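Local coordinates for ICChI, a glycosylated chitinase (Ipomoea carnea, PDB 6IDN), which hydrolyses chitin and also has lysozyme activity, working as a glycosylated plant TIM-barrel enzyme of glycoside hydrolase family 18, at residues G14-T19 against I28-L33; V74-G79 against Q98-N103; V181-N186 against L199-N204; G229-D234 against S238-T243. All blocks are in the same frame, centred on the assembly; numbering follows the deposited sequence.

Interactions 1, 2 and 3 are buried and wholly side-chain in character: each lays a helix on a strand, or on the loop just past one, of the same barrel sheet, with no hydrogen bond across. Interactions 1 and 2 use neighbouring parallel strands, 27-36 and 73-80, and join where Ile30 O meets Ser77 N at 2.8 Å, a probable hydrogen bond. Interaction 3 lies on the opposite side of the chain's centre and replaces aliphatic contacts with aromatic ones. Interaction 4 is partly exposed and local, within helix 233-244 and its lead-in, and it alone adds a backbone hydrogen bond. It touches interaction 3 through Leu199 CD2 and Thr243 CG2, 3.7 Å apart.

Interaction 1 of 4, residues G14-T19 against I28-L33; sequences GSLRET and INIGFL
Thr19 and Ile28 mark the closest backbone approach, 8.6 Å from CA to CA, a spacing that side chains alone bridge as helix 16-21 lies against strand 27-36. Ile28 meets the helix with both of its branches. Its CG2 lies 3.7 Å from Leu16 CD1, the two side chains sliding past each other in opposite directions, while its CD1 comes within 3.9 Å of Thr19 CG2. Leu16 extends with CG anti to the backbone N (chi1 -180°), which carries its forked end to the strand; the other methyl, CD2, reaches Ile30 CD1 at 4.2 Å. Thr19 uses its two branches differently: CG2 touches the strand, whereas OG1 turns back along the helix to bond Ser15 O at 2.9 Å, from the face of that carbonyl opposite to the one used by Thr19 N. A valine here would probably leave Ser15 O without this second donor. Ser15 and Glu18 form a capping box: Glu18 N donates to Ser15 OG (3.0 Å), and Ser15 N to Glu18 OE1. Helix and strand belong to the beta-alpha-beta unit 2-7, 16-21, 27-36 of the TIM barrel. Ile28 also packs on Ile5 and Trp7 of strand 2-7, while Leu16 reaches Ile64 and Cys67 of helix 60-69, the helix tied to this one by the Cys20-Cys67 disulfide.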
loop_
_atom_site.group_PDB
_atom_site.type_symbol
_atom_site.label_atom_id
_atom_site.label_comp_id
_atom_site.label_asym_id
_atom_site.label_seq_id
_atom_site.Cartn_x
_atom_site.Cartn_y
_atom_site.Cartn_z
ATOM N N GLY A 14 8.544 -15.830 -1.811
ATOM C CA GLY A 14 9.907 -15.394 -2.018
ATOM C C GLY A 14 10.332 -14.353 -0.993
ATOM O O GLY A 14 9.511 -13.710 -0.333
ATOM N N SER A 15 11.647 -14.202 -0.851
ATOM C CA SER A 15 12.178 -13.212 0.075
ATOM C C SER A 15 11.953 -11.803 -0.467
ATOM O O SER A 15 11.627 -11.594 -1.642
ATOM C CB SER A 15 13.670 -13.456 0.328
ATOM O OG SER A 15 14.443 -13.166 -0.827
ATOM N N LEU A 16 12.098 -10.821 0.418
ATOM C CA LEU A 16 12.002 -9.439 -0.031
ATOM C C LEU A 16 13.102 -9.127 -1.038
ATOM O O LEU A 16 12.865 -8.438 -2.035
ATOM C CB LEU A 16 12.071 -8.503 1.175
ATOM C CG LEU A 16 11.982 -7.008 0.899
ATOM C CD1 LEU A 16 10.628 -6.597 0.316
ATOM C CD2 LEU A 16 12.277 -6.245 2.192
ATOM N N ARG A 17 14.310 -9.649 -0.806
ATOM C CA ARG A 17 15.400 -9.450 -1.758
ATOM C C ARG A 17 15.049 -10.023 -3.127
ATOM O O ARG A 17 15.271 -9.377 -4.155
ATOM C CB ARG A 17 16.694 -10.086 -1.236
ATOM C CG ARG A 17 17.836 -10.046 -2.258
ATOM C CD ARG A 17 19.109 -10.752 -1.782
ATOM N NE ARG A 17 19.701 -10.074 -0.633
ATOM C CZ ARG A 17 20.639 -9.137 -0.717
ATOM N NH1 ARG A 17 21.106 -8.768 -1.901
ATOM N NH2 ARG A 17 21.109 -8.569 0.385
ATOM N N GLU A 18 14.512 -11.244 -3.157
ATOM C CA GLU A 18 14.126 -11.845 -4.429
ATOM C C GLU A 18 13.019 -11.044 -5.098
ATOM O O GLU A 18 12.997 -10.892 -6.327
ATOM C CB GLU A 18 13.679 -13.289 -4.209
ATOM C CG GLU A 18 14.831 -14.235 -3.897
ATOM C CD GLU A 18 14.363 -15.565 -3.347
ATOM O OE1 GLU A 18 13.187 -15.686 -2.952
ATOM O OE2 GLU A 18 15.179 -16.508 -3.320
ATOM N N THR A 19 12.083 -10.540 -4.302
ATOM C CA THR A 19 11.029 -9.697 -4.844
ATOM C C THR A 19 11.613 -8.458 -5.512
ATOM O O THR A 19 11.249 -8.111 -6.643
ATOM C CB THR A 19 10.070 -9.334 -3.714
ATOM O OG1 THR A 19 9.478 -10.546 -3.223
ATOM C CG2 THR A 19 8.973 -8.375 -4.195
ATOM N N ILE A 28 7.419 -1.419 -2.810
ATOM C CA ILE A 28 6.992 -2.624 -2.100
ATOM C C ILE A 28 6.211 -2.183 -0.879
ATOM O O ILE A 28 6.744 -1.459 -0.032
ATOM C CB ILE A 28 8.171 -3.505 -1.650
ATOM C CG1 ILE A 28 9.210 -3.670 -2.758
ATOM C CG2 ILE A 28 7.663 -4.871 -1.147
ATOM C CD1 ILE A 28 8.748 -4.515 -3.894
ATOM N N ASN A 29 4.968 -2.641 -0.765
ATOM C CA ASN A 29 4.185 -2.440 0.454
ATOM C C ASN A 29 4.299 -3.694 1.310
ATOM O O ASN A 29 3.800 -4.755 0.926
ATOM C CB ASN A 29 2.720 -2.161 0.140
ATOM C CG ASN A 29 2.524 -0.893 -0.631
ATOM O OD1 ASN A 29 3.142 0.127 -0.328
ATOM N ND2 ASN A 29 1.635 -0.939 -1.628
ATOM N N ILE A 30 4.916 -3.570 2.482
ATOM C CA ILE A 30 5.056 -4.694 3.405
ATOM C C ILE A 30 3.824 -4.702 4.310
ATOM O O ILE A 30 3.634 -3.793 5.122
ATOM C CB ILE A 30 6.348 -4.597 4.230
ATOM C CG1 ILE A 30 7.596 -4.640 3.334
ATOM C CG2 ILE A 30 6.390 -5.699 5.306
ATOM C CD1 ILE A 30 8.920 -4.572 4.114
ATOM N N GLY A 31 2.988 -5.725 4.186
ATOM C CA GLY A 31 1.772 -5.837 4.987
ATOM C C GLY A 31 1.872 -7.055 5.888
ATOM O O GLY A 31 2.455 -8.068 5.491
ATOM N N PHE A 32 1.307 -6.970 7.100
ATOM C CA PHE A 32 0.493 -5.858 7.597
ATOM C C PHE A 32 0.714 -5.596 9.075
ATOM O O PHE A 32 0.992 -6.517 9.838
ATOM C CB PHE A 32 -1.003 -6.135 7.398
ATOM C CG PHE A 32 -1.448 -6.054 5.972
ATOM C CD1 PHE A 32 -1.511 -4.826 5.319
ATOM C CD2 PHE A 32 -1.800 -7.201 5.283
ATOM C CE1 PHE A 32 -1.937 -4.745 3.994
ATOM C CE2 PHE A 32 -2.214 -7.132 3.962
ATOM C CZ PHE A 32 -2.276 -5.903 3.312
ATOM N N LEU A 33 0.571 -4.340 9.492
ATOM C CA LEU A 33 0.421 -4.034 10.916
ATOM C C LEU A 33 -1.056 -4.228 11.240
ATOM O O LEU A 33 -1.897 -3.400 10.880
ATOM C CB LEU A 33 0.892 -2.615 11.229
ATOM C CG LEU A 33 1.163 -2.298 12.702
ATOM C CD1 LEU A 33 2.460 -2.970 13.160
ATOM C CD2 LEU A 33 1.242 -0.802 12.935
#

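Interaction 2 of 4, residues V74-G79 against Q98-N103; sequences VFLSLG and QYLWNN
In the helical turn that sets Leu100 against Leu76 and Leu78, Tyr99 O is gripped twice by one residue: Asn103 N donates at 2.9 Å and Asn103 ND2 at 3.0 Å. The side-chain bond lies practically in the amide plane of Asn103, and the same residue lays its CB over one face of the Tyr99 ring. These bonds secure the end of helix 90-103, while the strand is met by a single side chain. Leu100 CD2 rests 3.9 Å from Leu76 CD2 and 3.9 Å from Leu78 CD2, one methyl touching two neighbouring methyls of the strand. The approaches differ: Leu76 crosses Leu100 at about a right angle, whereas Leu78 and Leu100 meet tip to tip. With CG anti to the carbonyl carbon (chi1 -64°), Leu100 directs its fork at the strand. Leu76 and Leu78 also touch Ile122 on the adjoining strand 121-126, and Leu78 reaches Leu137 of helix 134-148. The contact thus belongs to the layer between barrel and surrounding helices. Made of methyl groups alone, it rests on shape and exclusion of water, and no directional bond crosses between the two segments; strand 73-80 spends its backbone bonds on the adjoining strands.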
loop_
_atom_site.group_PDB
_atom_site.type_symbol
_atom_site.label_atom_id
_atom_site.label_comp_id
_atom_site.label_asym_id
_atom_site.label_seq_id
_atom_site.Cartn_x
_atom_site.Cartn_y
_atom_site.Cartn_z
ATOM N N VAL A 74 10.127 1.368 -0.064
ATOM C CA VAL A 74 9.579 0.301 0.765
ATOM C C VAL A 74 8.693 0.940 1.825
ATOM O O VAL A 74 9.172 1.752 2.623
ATOM C CB VAL A 74 10.688 -0.551 1.413
ATOM C CG1 VAL A 74 10.088 -1.742 2.138
ATOM C CG2 VAL A 74 11.692 -1.021 0.361
ATOM N N PHE A 75 7.398 0.598 1.816
ATOM C CA PHE A 75 6.447 1.126 2.783
ATOM C C PHE A 75 5.991 0.033 3.743
ATOM O O PHE A 75 5.941 -1.146 3.381
ATOM C CB PHE A 75 5.203 1.713 2.084
ATOM C CG PHE A 75 5.495 2.812 1.090
ATOM C CD1 PHE A 75 6.669 3.570 1.155
ATOM C CD2 PHE A 75 4.585 3.090 0.088
ATOM C CE1 PHE A 75 6.911 4.586 0.217
ATOM C CE2 PHE A 75 4.812 4.095 -0.848
ATOM C CZ PHE A 75 5.990 4.840 -0.788
ATOM N N LEU A 76 5.597 0.444 4.953
ATOM C CA LEU A 76 4.844 -0.423 5.856
ATOM C C LEU A 76 3.352 -0.182 5.658
ATOM O O LEU A 76 2.897 0.967 5.703
ATOM C CB LEU A 76 5.207 -0.146 7.317
ATOM C CG LEU A 76 4.326 -0.905 8.322
ATOM C CD1 LEU A 76 4.651 -2.396 8.306
ATOM C CD2 LEU A 76 4.489 -0.366 9.730
ATOM N N SER A 77 2.592 -1.257 5.454
ATOM C CA SER A 77 1.155 -1.154 5.219
ATOM C C SER A 77 0.387 -1.410 6.511
ATOM O O SER A 77 0.520 -2.478 7.117
ATOM C CB SER A 77 0.695 -2.125 4.134
ATOM O OG SER A 77 -0.660 -1.882 3.779
ATOM N N LEU A 78 -0.447 -0.441 6.899
ATOM C CA LEU A 78 -1.343 -0.569 8.042
ATOM C C LEU A 78 -2.625 -1.287 7.658
ATOM O O LEU A 78 -3.272 -0.933 6.667
ATOM C CB LEU A 78 -1.733 0.801 8.592
ATOM C CG LEU A 78 -0.633 1.818 8.858
ATOM C CD1 LEU A 78 -1.267 3.126 9.316
ATOM C CD2 LEU A 78 0.385 1.312 9.890
ATOM N N GLY A 79 -3.018 -2.261 8.473
ATOM C CA GLY A 79 -4.386 -2.733 8.408
ATOM C C GLY A 79 -4.566 -4.057 7.700
ATOM O O GLY A 79 -4.108 -5.097 8.184
ATOM N N GLN A 98 3.871 8.480 16.146
ATOM C CA GLN A 98 5.184 8.456 16.789
ATOM C C GLN A 98 5.728 7.040 16.834
ATOM O O GLN A 98 6.915 6.811 16.583
ATOM C CB GLN A 98 5.067 9.040 18.195
ATOM C CG GLN A 98 6.383 9.326 18.819
ATOM C CD GLN A 98 7.070 10.486 18.156
ATOM O OE1 GLN A 98 6.573 11.611 18.159
ATOM N NE2 GLN A 98 8.211 10.209 17.534
ATOM N N TYR A 99 4.867 6.067 17.165
ATOM C CA TYR A 99 5.278 4.675 17.158
ATOM C C TYR A 99 5.811 4.278 15.795
ATOM O O TYR A 99 6.841 3.605 15.693
ATOM C CB TYR A 99 4.099 3.752 17.545
ATOM C CG TYR A 99 4.328 2.302 17.123
ATOM C CD1 TYR A 99 5.032 1.425 17.930
ATOM C CD2 TYR A 99 3.853 1.823 15.903
ATOM C CE1 TYR A 99 5.259 0.109 17.539
ATOM C CE2 TYR A 99 4.082 0.512 15.501
ATOM C CZ TYR A 99 4.785 -0.338 16.330
ATOM O OH TYR A 99 5.007 -1.650 15.940
ATOM N N LEU A 100 5.091 4.653 14.732
ATOM C CA LEU A 100 5.523 4.281 13.391
ATOM C C LEU A 100 6.853 4.938 13.058
ATOM O O LEU A 100 7.748 4.297 12.492
ATOM C CB LEU A 100 4.457 4.667 12.366
ATOM C CG LEU A 100 3.148 3.909 12.538
ATOM C CD1 LEU A 100 2.091 4.543 11.659
ATOM C CD2 LEU A 100 3.321 2.458 12.155
ATOM N N TRP A 101 7.000 6.220 13.396
ATOM C CA TRP A 101 8.260 6.906 13.133
ATOM C C TRP A 101 9.401 6.231 13.886
ATOM O O TRP A 101 10.473 5.962 13.320
ATOM C CB TRP A 101 8.152 8.392 13.521
ATOM C CG TRP A 101 9.480 9.078 13.466
ATOM C CD1 TRP A 101 10.282 9.381 14.524
ATOM C CD2 TRP A 101 10.174 9.513 12.294
ATOM N NE1 TRP A 101 11.443 9.979 14.080
ATOM C CE2 TRP A 101 11.395 10.070 12.714
ATOM C CE3 TRP A 101 9.875 9.496 10.928
ATOM C CZ2 TRP A 101 12.321 10.596 11.821
ATOM C CZ3 TRP A 101 10.807 10.009 10.038
ATOM C CH2 TRP A 101 12.007 10.559 10.489
ATOM N N ASN A 102 9.183 5.936 15.167
ATOM C CA ASN A 102 10.256 5.414 16.007
ATOM C C ASN A 102 10.624 3.988 15.640
ATOM O O ASN A 102 11.783 3.585 15.814
ATOM C CB ASN A 102 9.835 5.469 17.476
ATOM C CG ASN A 102 9.819 6.873 18.030
ATOM O OD1 ASN A 102 10.397 7.793 17.455
ATOM N ND2 ASN A 102 9.170 7.041 19.171
ATOM N N ASN A 103 9.656 3.196 15.177
ATOM C CA ASN A 103 9.893 1.768 15.022
ATOM C C ASN A 103 10.142 1.343 13.583
ATOM O O ASN A 103 10.827 0.332 13.363
ATOM C CB ASN A 103 8.720 0.977 15.608
ATOM C CG ASN A 103 8.778 0.910 17.121
ATOM O OD1 ASN A 103 9.453 0.045 17.680
ATOM N ND2 ASN A 103 8.098 1.840 17.794
#

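Interaction 3 of 4, residues V181-N186 against L199-N204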
loop_
_atom_site.group_PDB
_atom_site.type_symbol
_atom_site.label_atom_id
_atom_site.label_comp_id
_atom_site.label_asym_id
_atom_site.label_seq_id
_atom_site.Cartn_x
_atom_site.Cartn_y
_atom_site.Cartn_z
ATOM N N VAL A 181 -6.120 2.733 -6.098
ATOM C CA VAL A 181 -7.537 2.412 -5.968
ATOM C C VAL A 181 -7.742 0.952 -6.338
ATOM O O VAL A 181 -7.340 0.515 -7.424
ATOM C CB VAL A 181 -8.390 3.332 -6.850
ATOM C CG1 VAL A 181 -9.856 3.030 -6.617
ATOM C CG2 VAL A 181 -8.073 4.797 -6.557
ATOM N N GLN A 182 -8.347 0.187 -5.432
ATOM C CA GLN A 182 -8.487 -1.255 -5.623
ATOM C C GLN A 182 -9.703 -1.537 -6.491
ATOM O O GLN A 182 -10.836 -1.512 -6.018
ATOM C CB GLN A 182 -8.593 -1.979 -4.280
ATOM C CG GLN A 182 -7.332 -1.925 -3.400
ATOM C CD GLN A 182 -7.605 -2.300 -1.944
ATOM O OE1 GLN A 182 -8.734 -2.251 -1.492
ATOM N NE2 GLN A 182 -6.562 -2.649 -1.211
ATOM N N PHE A 183 -9.448 -1.843 -7.757
ATOM C CA PHE A 183 -10.510 -2.207 -8.698
ATOM C C PHE A 183 -10.639 -3.731 -8.715
ATOM O O PHE A 183 -10.352 -4.412 -9.697
ATOM C CB PHE A 183 -10.207 -1.631 -10.081
ATOM C CG PHE A 183 -10.514 -0.173 -10.197
ATOM C CD1 PHE A 183 -11.787 0.233 -10.514
ATOM C CD2 PHE A 183 -9.551 0.784 -9.915
ATOM C CE1 PHE A 183 -12.096 1.593 -10.607
ATOM C CE2 PHE A 183 -9.860 2.137 -10.002
ATOM C CZ PHE A 183 -11.133 2.533 -10.342
ATOM N N TYR A 184 -11.067 -4.258 -7.569
ATOM C CA TYR A 184 -11.308 -5.689 -7.427
ATOM C C TYR A 184 -12.143 -5.910 -6.185
ATOM O O TYR A 184 -12.191 -5.066 -5.285
ATOM C CB TYR A 184 -10.018 -6.532 -7.365
ATOM C CG TYR A 184 -8.924 -6.108 -6.384
ATOM C CD1 TYR A 184 -7.975 -5.152 -6.742
ATOM C CD2 TYR A 184 -8.822 -6.689 -5.123
ATOM C CE1 TYR A 184 -6.955 -4.776 -5.875
ATOM C CE2 TYR A 184 -7.810 -6.317 -4.246
ATOM C CZ TYR A 184 -6.884 -5.352 -4.621
ATOM O OH TYR A 184 -5.868 -4.974 -3.758
ATOM N N ASN A 185 -12.814 -7.054 -6.174
ATOM C CA ASN A 185 -13.752 -7.437 -5.117
ATOM C C ASN A 185 -14.895 -6.441 -4.967
ATOM O O ASN A 185 -15.507 -6.361 -3.896
ATOM C CB ASN A 185 -13.036 -7.631 -3.774
ATOM C CG ASN A 185 -12.064 -8.790 -3.804
ATOM O OD1 ASN A 185 -12.240 -9.724 -4.577
ATOM N ND2 ASN A 185 -11.035 -8.737 -2.954
ATOM N N ASN A 186 -15.212 -5.680 -6.015
ATOM C CA ASN A 186 -16.415 -4.846 -6.019
ATOM C C ASN A 186 -16.961 -4.778 -7.431
ATOM O O ASN A 186 -16.571 -3.912 -8.223
ATOM C CB ASN A 186 -16.160 -3.439 -5.483
ATOM C CG ASN A 186 -17.456 -2.691 -5.230
ATOM O OD1 ASN A 186 -18.502 -3.064 -5.761
ATOM N ND2 ASN A 186 -17.394 -1.632 -4.428
ATOM N N LEU A 199 -13.448 2.621 -15.909
ATOM C CA LEU A 199 -12.983 3.889 -16.459
ATOM C C LEU A 199 -13.853 5.053 -15.993
ATOM O O LEU A 199 -13.339 6.145 -15.726
ATOM C CB LEU A 199 -12.955 3.799 -17.983
ATOM C CG LEU A 199 -11.899 2.825 -18.508
ATOM C CD1 LEU A 199 -12.045 2.631 -20.018
ATOM C CD2 LEU A 199 -10.485 3.299 -18.145
ATOM N N ASN A 200 -15.167 4.835 -15.865
ATOM C CA ASN A 200 -16.032 5.892 -15.341
ATOM C C ASN A 200 -15.663 6.247 -13.904
ATOM O O ASN A 200 -15.591 7.427 -13.542
ATOM C CB ASN A 200 -17.497 5.469 -15.432
ATOM C CG ASN A 200 -18.045 5.558 -16.848
ATOM O OD1 ASN A 200 -17.446 6.187 -17.729
ATOM N ND2 ASN A 200 -19.199 4.940 -17.071
ATOM N N SER A 201 -15.449 5.234 -13.062
ATOM C CA SER A 201 -14.987 5.483 -11.701
ATOM C C SER A 201 -13.674 6.255 -11.703
ATOM O O SER A 201 -13.527 7.270 -11.009
ATOM C CB SER A 201 -14.815 4.151 -10.966
ATOM O OG SER A 201 -14.302 4.350 -9.662
ATOM N N TRP A 202 -12.698 5.771 -12.475
ATOM C CA TRP A 202 -11.409 6.455 -12.569
ATOM C C TRP A 202 -11.577 7.907 -13.019
ATOM O O TRP A 202 -11.125 8.837 -12.337
ATOM C CB TRP A 202 -10.507 5.681 -13.531
ATOM C CG TRP A 202 -9.152 6.266 -13.745
ATOM C CD1 TRP A 202 -8.823 7.240 -14.634
ATOM C CD2 TRP A 202 -7.932 5.899 -13.077
ATOM N NE1 TRP A 202 -7.478 7.516 -14.557
ATOM C CE2 TRP A 202 -6.905 6.696 -13.621
ATOM C CE3 TRP A 202 -7.611 4.972 -12.077
ATOM C CZ2 TRP A 202 -5.571 6.605 -13.197
ATOM C CZ3 TRP A 202 -6.275 4.870 -11.658
ATOM C CH2 TRP A 202 -5.280 5.682 -12.218
ATOM N N ASN A 203 -12.258 8.120 -14.151
ATOM C CA ASN A 203 -12.297 9.443 -14.778
ATOM C C ASN A 203 -13.208 10.414 -14.039
ATOM O O ASN A 203 -12.927 11.620 -14.000
ATOM C CB ASN A 203 -12.783 9.331 -16.221
ATOM C CG ASN A 203 -11.747 8.762 -17.145
ATOM O OD1 ASN A 203 -10.545 8.997 -16.976
ATOM N ND2 ASN A 203 -12.207 8.025 -18.158
ATOM N N ASN A 204 -14.302 9.925 -13.472
ATOM C CA ASN A 204 -15.308 10.820 -12.916
ATOM C C ASN A 204 -15.171 11.022 -11.420
ATOM O O ASN A 204 -15.539 12.093 -10.916
ATOM C CB ASN A 204 -16.713 10.300 -13.230
ATOM C CG ASN A 204 -16.984 10.241 -14.717
ATOM O OD1 ASN A 204 -16.364 10.965 -15.492
ATOM N ND2 ASN A 204 -17.933 9.406 -15.123
#
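The beta-alpha-beta unit formed by strand 178-182, helix 196-206 and strand 213-219, one step of the TIM barrel, packs strand end against helix here through the Phe183 ring. Phe183 stands just past the strand's end, at the centre of an inverse gamma turn, and points its side chain at the helix. Its ring is swung beside the backbone N at a chi1 of -78°, which brings the far end of the ring up to both Ser201 and Trp202. Ser201 CB sits at the ring edge, in its plane, 3.8 Å from Phe183 CE1, while Ser201 OG approaches the ring obliquely and has a weak hydrogen bond to Cys160 O. From another direction comes Trp202, its side chain crossing that of Phe183 at about a right angle. Its indole nitrogen bonds Thr247 OG1, while a carbon edge of the ring system meets Phe183. Leu198 and Trp206 of the same helix, with Leu216 of strand 213-219, also pack on Phe183. An alanine here would take away the whole ring and would probably open a gap in which the Trp202 edge loses its Phe183 partner. That edge is met near the indole plane, Phe183 CE2 lying 4.2 Å from Trp202 CE3.

Interaction 4 of 4, residues G229-D234 against S238-T243; sequences GFIEAD and SEVLPT
Ile231 and Val240 point their side chains at each other across the start of helix 233-244, and their methyls meet loosely, Ile231 CD1 lying 4.4 Å from Val240 CG2. Ile231, on the extended lead-in, reaches over with CD1 carried outward at the end of a straight chain, CD1 lying opposite CA about the CB-CG1 bond (chi2 178°). Nearer the surface the contact turns polar. Ser238 N donates to Asp234 O at 3.0 Å, an i to i+4 helical bond, somewhat bent, with an N-H...O angle of 141°. The Ser238 hydroxyl curls back toward the same carbonyl: OG sits between its backbone N and carbonyl carbon (chi1 65°), which brings Ser238 OG within 3.0 Å of Asp234 O. Asp234 itself contributes its backbone rather than its carboxylate to this contact. Glu232 is the N-cap of the helix, its OE2 accepting from Asp234 N at 3.0 Å from above the carboxylate plane, and its OE1 from the backbone N of Asp235. The negative cap would be expected to suit the partial positive charge at a helix start. Past Ser238 the helix is irregular, with a wider pi-type turn at 238-240 and a kink at Pro242 and Thr243, whose backbone N atoms lack the usual bond to the preceding turn. The arrangement belongs to the beta-alpha-beta unit 213-219, 233-244, 250-256. Ile231 and Val240 both rest on Leu198 of helix 196-206, and they reach Leu218 and Leu216, respectively, on strand 213-219, while Ala233 packs on helix 264-268.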
loop_
_atom_site.group_PDB
_atom_site.type_symbol
_atom_site.label_atom_id
_atom_site.label_comp_id
_atom_site.label_asym_id
_atom_site.label_seq_id
_atom_site.Cartn_x
_atom_site.Cartn_y
_atom_site.Cartn_z
ATOM N N GLY A 229 -12.383 -8.971 -10.621
ATOM C CA GLY A 229 -11.608 -7.794 -10.961
ATOM C C GLY A 229 -10.354 -8.065 -11.771
ATOM O O GLY A 229 -9.804 -7.122 -12.356
ATOM N N PHE A 230 -9.868 -9.307 -11.814
ATOM C CA PHE A 230 -8.716 -9.625 -12.653
ATOM C C PHE A 230 -8.984 -9.230 -14.099
ATOM O O PHE A 230 -10.075 -9.468 -14.631
ATOM C CB PHE A 230 -8.377 -11.120 -12.578
ATOM C CG PHE A 230 -7.223 -11.518 -13.462
ATOM C CD1 PHE A 230 -5.916 -11.200 -13.106
ATOM C CD2 PHE A 230 -7.445 -12.189 -14.662
ATOM C CE1 PHE A 230 -4.866 -11.547 -13.931
ATOM C CE2 PHE A 230 -6.400 -12.539 -15.482
ATOM C CZ PHE A 230 -5.102 -12.209 -15.108
ATOM N N ILE A 231 -7.974 -8.629 -14.734
ATOM C CA ILE A 231 -7.999 -8.254 -16.148
ATOM C C ILE A 231 -6.861 -9.011 -16.825
ATOM O O ILE A 231 -5.703 -8.872 -16.417
ATOM C CB ILE A 231 -7.823 -6.738 -16.340
ATOM C CG1 ILE A 231 -8.759 -5.958 -15.414
ATOM C CG2 ILE A 231 -8.073 -6.326 -17.801
ATOM C CD1 ILE A 231 -8.586 -4.421 -15.522
ATOM N N GLU A 232 -7.180 -9.812 -17.839
ATOM C CA GLU A 232 -6.126 -10.495 -18.576
ATOM C C GLU A 232 -5.159 -9.459 -19.135
ATOM O O GLU A 232 -5.564 -8.355 -19.510
ATOM C CB GLU A 232 -6.728 -11.355 -19.688
ATOM C CG GLU A 232 -5.735 -12.230 -20.412
ATOM C CD GLU A 232 -5.122 -11.526 -21.599
ATOM O OE1 GLU A 232 -5.819 -10.661 -22.174
ATOM O OE2 GLU A 232 -3.960 -11.835 -21.960
ATOM N N ALA A 233 -3.870 -9.808 -19.156
ATOM C CA ALA A 233 -2.831 -8.818 -19.432
ATOM C C ALA A 233 -3.061 -8.107 -20.767
ATOM O O ALA A 233 -2.940 -6.876 -20.846
ATOM C CB ALA A 233 -1.457 -9.490 -19.402
ATOM N N ASP A 234 -3.416 -8.853 -21.816
ATOM C CA ASP A 234 -3.576 -8.225 -23.127
ATOM C C ASP A 234 -4.750 -7.250 -23.136
ATOM O O ASP A 234 -4.684 -6.192 -23.780
ATOM C CB ASP A 234 -3.729 -9.301 -24.199
ATOM C CG ASP A 234 -2.415 -9.995 -24.499
ATOM O OD1 ASP A 234 -1.356 -9.337 -24.389
ATOM O OD2 ASP A 234 -2.433 -11.191 -24.847
ATOM N N SER A 238 -4.604 -3.234 -23.907
ATOM C CA SER A 238 -5.298 -2.677 -25.059
ATOM C C SER A 238 -6.515 -1.844 -24.688
ATOM O O SER A 238 -6.876 -0.939 -25.445
ATOM C CB SER A 238 -5.712 -3.786 -26.029
ATOM O OG SER A 238 -6.665 -4.639 -25.428
ATOM N N GLU A 239 -7.165 -2.122 -23.558
ATOM C CA GLU A 239 -8.422 -1.462 -23.214
ATOM C C GLU A 239 -8.316 -0.437 -22.101
ATOM O O GLU A 239 -9.157 0.461 -22.041
ATOM C CB GLU A 239 -9.473 -2.491 -22.779
ATOM C CG GLU A 239 -9.786 -3.525 -23.834
ATOM C CD GLU A 239 -10.516 -4.730 -23.291
ATOM O OE1 GLU A 239 -11.190 -4.589 -22.245
ATOM O OE2 GLU A 239 -10.441 -5.808 -23.930
ATOM N N VAL A 240 -7.348 -0.567 -21.189
ATOM C CA VAL A 240 -7.373 0.232 -19.968
ATOM C C VAL A 240 -6.179 1.174 -19.875
ATOM O O VAL A 240 -6.352 2.392 -19.731
ATOM C CB VAL A 240 -7.433 -0.683 -18.735
ATOM C CG1 VAL A 240 -7.301 0.145 -17.450
ATOM C CG2 VAL A 240 -8.725 -1.469 -18.748
ATOM N N LEU A 241 -4.965 0.624 -19.931
ATOM C CA LEU A 241 -3.768 1.453 -19.767
ATOM C C LEU A 241 -3.739 2.679 -20.671
ATOM O O LEU A 241 -3.475 3.779 -20.161
ATOM C CB LEU A 241 -2.509 0.593 -19.956
ATOM C CG LEU A 241 -2.236 -0.356 -18.779
ATOM C CD1 LEU A 241 -1.012 -1.204 -19.036
ATOM C CD2 LEU A 241 -2.069 0.416 -17.488
ATOM N N PRO A 242 -4.003 2.590 -21.979
ATOM C CA PRO A 242 -3.912 3.808 -22.808
ATOM C C PRO A 242 -4.920 4.878 -22.418
ATOM O O PRO A 242 -4.665 6.067 -22.639
ATOM C CB PRO A 242 -4.161 3.290 -24.227
ATOM C CG PRO A 242 -3.957 1.809 -24.167
ATOM C CD PRO A 242 -4.348 1.401 -22.784
ATOM N N THR A 243 -6.054 4.494 -21.832
ATOM C CA THR A 243 -7.044 5.473 -21.394
ATOM C C THR A 243 -6.624 6.148 -20.088
ATOM O O THR A 243 -6.627 7.383 -19.993
ATOM C CB THR A 243 -8.418 4.803 -21.244
ATOM O OG1 THR A 243 -8.863 4.301 -22.523
ATOM C CG2 THR A 243 -9.446 5.815 -20.711
#